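Local coordinates for protein PpBBE-like 1 D396N (Physcomitrella patens subsp. patens, PDB 6EO5) that oxidises cellobiose as a flavin-dependent berberine bridge enzyme-like oxidase, here as a point variant, at residues L235-Q243 with P341-I352. Sequence-based numbering, arbitrary orientation.
Sequences LFKNFKSFQ and PGLSDAGINAMI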
ATOM      1  N   LEU A 235      -4.087  -3.693  27.418  1.00 57.89           N
ATOM      2  CA  LEU A 235      -3.402  -3.239  26.207  1.00 56.67           C
ATOM      3  C   LEU A 235      -1.885  -3.393  26.320  1.00 54.88           C
ATOM      4  O   LEU A 235      -1.227  -3.851  25.380  1.00 55.53           O
ATOM      5  CB  LEU A 235      -3.765  -1.783  25.907  1.00 51.65           C
ATOM      6  CG  LEU A 235      -5.202  -1.527  25.478  1.00 54.82           C
ATOM      7  CD1 LEU A 235      -5.468  -0.034  25.391  1.00 53.76           C
ATOM      8  CD2 LEU A 235      -5.486  -2.221  24.146  1.00 52.17           C
ATOM      9  N   PHE A 236      -1.307  -2.987  27.449  1.00 55.99           N
ATOM     10  CA  PHE A 236       0.130  -3.144  27.625  1.00 54.85           C
ATOM     11  C   PHE A 236       0.519  -4.612  27.554  1.00 60.85           C
ATOM     12  O   PHE A 236       1.460  -4.991  26.841  1.00 56.68           O
ATOM     13  CB  PHE A 236       0.577  -2.548  28.958  1.00 54.83           C
ATOM     14  CG  PHE A 236       2.044  -2.704  29.210  1.00 58.94           C
ATOM     15  CD1 PHE A 236       2.546  -3.857  29.805  1.00 58.14           C
ATOM     16  CD2 PHE A 236       2.932  -1.714  28.825  1.00 57.32           C
ATOM     17  CE1 PHE A 236       3.899  -4.014  30.010  1.00 57.73           C
ATOM     18  CE2 PHE A 236       4.294  -1.866  29.034  1.00 57.64           C
ATOM     19  CZ  PHE A 236       4.775  -3.014  29.628  1.00 58.84           C
ATOM     20  N   LYS A 237      -0.198  -5.452  28.306  1.00 61.57           N
ATOM     21  CA  LYS A 237       0.121  -6.870  28.356  1.00 54.41           C
ATOM     22  C   LYS A 237       0.025  -7.497  26.971  1.00 57.60           C
ATOM     23  O   LYS A 237       0.924  -8.239  26.551  1.00 60.52           O
ATOM     24  CB  LYS A 237      -0.813  -7.561  29.353  1.00 59.40           C
ATOM     25  CG  LYS A 237      -0.368  -8.946  29.804  1.00 62.57           C
ATOM     26  CD  LYS A 237      -1.383  -9.567  30.756  1.00 63.23           C
ATOM     27  CE  LYS A 237      -1.037 -11.022  31.048  1.00 68.81           C
ATOM     28  NZ  LYS A 237       0.268 -11.141  31.755  1.00 76.97           N
ATOM     29  N   ASN A 238      -1.055  -7.198  26.235  1.00 53.99           N
ATOM     30  CA  ASN A 238      -1.218  -7.807  24.917  1.00 55.40           C
ATOM     31  C   ASN A 238      -0.145  -7.324  23.949  1.00 56.12           C
ATOM     32  O   ASN A 238       0.442  -8.130  23.219  1.00 59.69           O
ATOM     33  CB  ASN A 238      -2.612  -7.528  24.351  1.00 56.91           C
ATOM     34  CG  ASN A 238      -3.723  -8.120  25.194  1.00 58.81           C
ATOM     35  OD1 ASN A 238      -3.468  -8.855  26.140  1.00 63.78           O
ATOM     36  ND2 ASN A 238      -4.965  -7.805  24.850  1.00 55.32           N
ATOM     37  N   PHE A 239       0.141  -6.018  23.933  1.00 56.89           N
ATOM     38  CA  PHE A 239       1.141  -5.518  22.994  1.00 54.97           C
ATOM     39  C   PHE A 239       2.526  -6.066  23.315  1.00 55.64           C
ATOM     40  O   PHE A 239       3.261  -6.469  22.405  1.00 56.40           O
ATOM     41  CB  PHE A 239       1.179  -3.984  22.962  1.00 50.65           C
ATOM     42  CG  PHE A 239       2.038  -3.465  21.852  1.00 49.99           C
ATOM     43  CD1 PHE A 239       1.557  -3.444  20.550  1.00 50.88           C
ATOM     44  CD2 PHE A 239       3.354  -3.103  22.079  1.00 53.57           C
ATOM     45  CE1 PHE A 239       2.347  -3.029  19.504  1.00 48.63           C
ATOM     46  CE2 PHE A 239       4.162  -2.676  21.028  1.00 53.22           C
ATOM     47  CZ  PHE A 239       3.650  -2.642  19.737  1.00 51.73           C
ATOM     48  N   LYS A 240       2.903  -6.091  24.601  1.00 56.02           N
ATOM     49  CA  LYS A 240       4.199  -6.653  24.976  1.00 56.47           C
ATOM     50  C   LYS A 240       4.313  -8.109  24.543  1.00 55.96           C
ATOM     51  O   LYS A 240       5.354  -8.533  24.026  1.00 55.84           O
ATOM     52  CB  LYS A 240       4.418  -6.525  26.481  1.00 53.94           C
ATOM     53  CG  LYS A 240       5.814  -6.896  26.944  1.00 51.37           C
ATOM     54  CD  LYS A 240       6.012  -6.459  28.392  1.00 60.00           C
ATOM     55  CE  LYS A 240       7.300  -7.011  28.986  1.00 57.15           C
ATOM     56  NZ  LYS A 240       8.354  -6.957  27.945  1.00 69.97           N
ATOM     57  N   SER A 241       3.243  -8.884  24.726  1.00 58.40           N
ATOM     58  CA  SER A 241       3.272 -10.281  24.313  1.00 56.26           C
ATOM     59  C   SER A 241       3.387 -10.414  22.801  1.00 56.40           C
ATOM     60  O   SER A 241       4.061 -11.326  22.305  1.00 57.01           O
ATOM     61  CB  SER A 241       2.032 -11.001  24.813  1.00 54.93           C
ATOM     62  OG  SER A 241       2.085 -12.339  24.382  1.00 55.80           O
ATOM     63  N   PHE A 242       2.730  -9.520  22.056  1.00 55.65           N
ATOM     64  CA  PHE A 242       2.885  -9.490  20.602  1.00 53.60           C
ATOM     65  C   PHE A 242       4.341  -9.262  20.205  1.00 55.90           C
ATOM     66  O   PHE A 242       4.879  -9.978  19.350  1.00 54.28           O
ATOM     67  CB  PHE A 242       1.969  -8.414  20.011  1.00 52.78           C
ATOM     68  CG  PHE A 242       2.307  -8.023  18.593  1.00 51.87           C
ATOM     69  CD1 PHE A 242       2.133  -8.924  17.540  1.00 52.07           C
ATOM     70  CD2 PHE A 242       2.768  -6.735  18.310  1.00 51.82           C
ATOM     71  CE1 PHE A 242       2.432  -8.560  16.228  1.00 48.42           C
ATOM     72  CE2 PHE A 242       3.072  -6.353  17.005  1.00 50.61           C
ATOM     73  CZ  PHE A 242       2.902  -7.276  15.956  1.00 50.74           C
ATOM     74  N   GLN A 243       5.001  -8.274  20.833  1.00 58.76           N
ATOM     75  CA  GLN A 243       6.408  -7.981  20.542  1.00 54.65           C
ATOM     76  C   GLN A 243       7.310  -9.175  20.835  1.00 58.61           C
ATOM     77  O   GLN A 243       8.171  -9.529  20.022  1.00 58.32           O
ATOM     78  CB  GLN A 243       6.879  -6.783  21.355  1.00 55.22           C
ATOM     79  CG  GLN A 243       6.587  -5.451  20.731  1.00 59.31           C
ATOM     80  CD  GLN A 243       7.451  -4.348  21.316  1.00 60.42           C
ATOM     81  OE1 GLN A 243       7.629  -3.299  20.701  1.00 62.41           O
ATOM     82  NE2 GLN A 243       7.984  -4.578  22.517  1.00 61.40           N
ATOM     83  N   PRO A 341      14.458  -5.188  19.468  1.00 59.11           N
ATOM     84  CA  PRO A 341      13.388  -6.103  19.868  1.00 58.05           C
ATOM     85  C   PRO A 341      12.072  -5.392  20.091  1.00 57.59           C
ATOM     86  O   PRO A 341      11.165  -5.982  20.677  1.00 64.60           O
ATOM     87  CB  PRO A 341      13.912  -6.675  21.181  1.00 56.56           C
ATOM     88  CG  PRO A 341      14.655  -5.521  21.790  1.00 53.32           C
ATOM     89  CD  PRO A 341      15.227  -4.713  20.634  1.00 53.76           C
ATOM     90  N   GLY A 342      11.973  -4.140  19.651  1.00 55.72           N
ATOM     91  CA  GLY A 342      10.721  -3.419  19.753  1.00 53.83           C
ATOM     92  C   GLY A 342      10.783  -2.234  20.691  1.00 56.31           C
ATOM     93  O   GLY A 342      11.862  -1.744  21.047  1.00 58.53           O
ATOM     94  N   LEU A 343       9.618  -1.743  21.083  1.00 55.29           N
ATOM     95  CA  LEU A 343       9.574  -0.669  22.057  1.00 55.84           C
ATOM     96  C   LEU A 343       9.955  -1.201  23.432  1.00 54.23           C
ATOM     97  O   LEU A 343       9.539  -2.289  23.834  1.00 56.94           O
ATOM     98  CB  LEU A 343       8.181  -0.034  22.092  1.00 54.56           C
ATOM     99  CG  LEU A 343       7.669   0.568  20.777  1.00 54.79           C
ATOM    100  CD1 LEU A 343       6.232   1.020  20.915  1.00 54.53           C
ATOM    101  CD2 LEU A 343       8.555   1.711  20.323  1.00 49.59           C
ATOM    102  N   SER A 344      10.764  -0.431  24.146  1.00 53.68           N
ATOM    103  CA  SER A 344      10.981  -0.642  25.570  1.00 53.13           C
ATOM    104  C   SER A 344       9.648  -0.673  26.296  1.00 55.93           C
ATOM    105  O   SER A 344       8.623  -0.285  25.728  1.00 56.45           O
ATOM    106  CB  SER A 344      11.865   0.469  26.148  1.00 53.63           C
ATOM    107  OG  SER A 344      11.214   1.735  26.097  1.00 57.26           O
ATOM    108  N   ASP A 345       9.634  -1.131  27.549  1.00 60.94           N
ATOM    109  CA  ASP A 345       8.378  -1.095  28.293  1.00 57.28           C
ATOM    110  C   ASP A 345       7.914   0.342  28.490  1.00 60.20           C
ATOM    111  O   ASP A 345       6.714   0.636  28.414  1.00 60.87           O
ATOM    112  CB  ASP A 345       8.519  -1.810  29.636  1.00 52.01           C
ATOM    113  CG  ASP A 345       8.583  -3.341  29.490  1.00 66.98           C
ATOM    114  OD1 ASP A 345       8.347  -3.886  28.377  1.00 62.79           O
ATOM    115  OD2 ASP A 345       8.861  -4.012  30.510  1.00 70.23           O
ATOM    116  N   ALA A 346       8.859   1.258  28.717  1.00 57.19           N
ATOM    117  CA  ALA A 346       8.506   2.666  28.853  1.00 54.01           C
ATOM    118  C   ALA A 346       7.882   3.197  27.567  1.00 57.75           C
ATOM    119  O   ALA A 346       6.910   3.960  27.609  1.00 54.18           O
ATOM    120  CB  ALA A 346       9.749   3.476  29.223  1.00 51.55           C
ATOM    121  N   GLY A 347       8.435   2.798  26.413  1.00 58.49           N
ATOM    122  CA  GLY A 347       7.854   3.190  25.140  1.00 52.92           C
ATOM    123  C   GLY A 347       6.446   2.660  24.930  1.00 53.41           C
ATOM    124  O   GLY A 347       5.589   3.359  24.385  1.00 53.17           O
ATOM    125  N   ILE A 348       6.183   1.418  25.347  1.00 52.66           N
ATOM    126  CA  ILE A 348       4.842   0.865  25.164  1.00 53.62           C
ATOM    127  C   ILE A 348       3.817   1.664  25.967  1.00 55.00           C
ATOM    128  O   ILE A 348       2.726   1.966  25.471  1.00 56.85           O
ATOM    129  CB  ILE A 348       4.810  -0.635  25.522  1.00 55.93           C
ATOM    130  CG1 ILE A 348       5.729  -1.428  24.593  1.00 53.66           C
ATOM    131  CG2 ILE A 348       3.396  -1.183  25.426  1.00 50.46           C
ATOM    132  CD1 ILE A 348       5.828  -2.882  24.935  1.00 55.15           C
ATOM    133  N   ASN A 349       4.156   2.038  27.207  1.00 55.34           N
ATOM    134  CA  ASN A 349       3.241   2.858  28.003  1.00 57.13           C
ATOM    135  C   ASN A 349       3.074   4.254  27.421  1.00 55.26           C
ATOM    136  O   ASN A 349       1.967   4.805  27.435  1.00 55.37           O
ATOM    137  CB  ASN A 349       3.720   2.965  29.444  1.00 55.77           C
ATOM    138  CG  ASN A 349       3.511   1.694  30.206  1.00 67.23           C
ATOM    139  OD1 ASN A 349       2.376   1.290  30.486  1.00 74.86           O
ATOM    140  ND2 ASN A 349       4.608   1.042  30.555  1.00 71.66           N
ATOM    141  N   ALA A 350       4.162   4.854  26.939  1.00 50.90           N
ATOM    142  CA  ALA A 350       4.067   6.188  26.357  1.00 54.72           C
ATOM    143  C   ALA A 350       3.169   6.173  25.128  1.00 54.81           C
ATOM    144  O   ALA A 350       2.376   7.098  24.912  1.00 54.15           O
ATOM    145  CB  ALA A 350       5.462   6.715  26.012  1.00 51.60           C
ATOM    146  N   MET A 351       3.266   5.107  24.335  1.00 50.66           N
ATOM    147  CA  MET A 351       2.427   4.951  23.159  1.00 51.74           C
ATOM    148  C   MET A 351       0.956   4.836  23.544  1.00 57.26           C
ATOM    149  O   MET A 351       0.103   5.536  22.986  1.00 55.64           O
ATOM    150  CB  MET A 351       2.883   3.724  22.374  1.00 50.87           C
ATOM    151  CG  MET A 351       2.079   3.442  21.148  1.00 47.86           C
ATOM    152  SD  MET A 351       2.694   1.963  20.347  1.00 58.53           S
ATOM    153  CE  MET A 351       2.152   0.697  21.499  1.00 52.74           C
ATOM    154  N   ILE A 352       0.641   3.964  24.512  1.00 57.93           N
ATOM    155  CA  ILE A 352      -0.750   3.767  24.911  1.00 53.37           C
ATOM    156  C   ILE A 352      -1.290   5.008  25.607  1.00 55.82           C
ATOM    157  O   ILE A 352      -2.435   5.414  25.375  1.00 59.33           O
ATOM    158  CB  ILE A 352      -0.891   2.511  25.791  1.00 57.21           C
ATOM    159  CG1 ILE A 352      -0.363   1.276  25.048  1.00 55.70           C
ATOM    160  CG2 ILE A 352      -2.345   2.306  26.221  1.00 49.89           C
ATOM    161  CD1 ILE A 352      -0.257   0.035  25.907  1.00 52.81           C
TER
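Two helices that pack side by side on the seven-stranded antiparallel sheet of this flavoenzyme meet where Phe236, Phe239 and Gln243 of 235-243 face Ile348, Ile352 and the turn leading into 345-352. Their axes approach to 10.1 Å at 130°, nearer perpendicular than antiparallel. Ile348 is a knob in a hole formed by Phe236, Phe239, Lys240 and Gln243; its CG2 methyl lies 3.5 Å from Phe236 CD2, while its other branch carries CD1 to the edge of the Phe239 ring. The fit is reciprocal, for Phe236 swings its ring out with CG anti to the backbone N (chi1 179°) and inserts it among Asp345, Ile348, Asn349 and Ile352. There the ring lies nearly parallel to the Asn349 amide, the planes 9° apart.

An antiparallel sheet covered by helices is the layout of the VAO-family substrate-binding domain, to which this region probably corresponds. On the sheet side, Phe239 also meets Tyr365 of strand 361-367, and Met351 sets its CE over the ring centre of Phe239 in a CH-pi contact (3.9 Å to the centroid), its bent thioether end adapting to the flat face.

Gln243 suits the turn because one amide can both accept and donate: OE1 takes Leu343 N at 2.6 Å, and NE2 gives a nearly straight bond to Leu343 O at 3.1 Å. OE1 also shares a hydrogen bond with Tyr391 OH. A leucine in its place would probably leave the buried backbone N and O of Leu343 without these partners. Gly342 fits here because its backbone angles would press a CB against the preceding carbonyl O. Beyond, Lys240 NZ reaches the syn lone pair of Asp345 OD1 in a salt bridge of 3.1 Å.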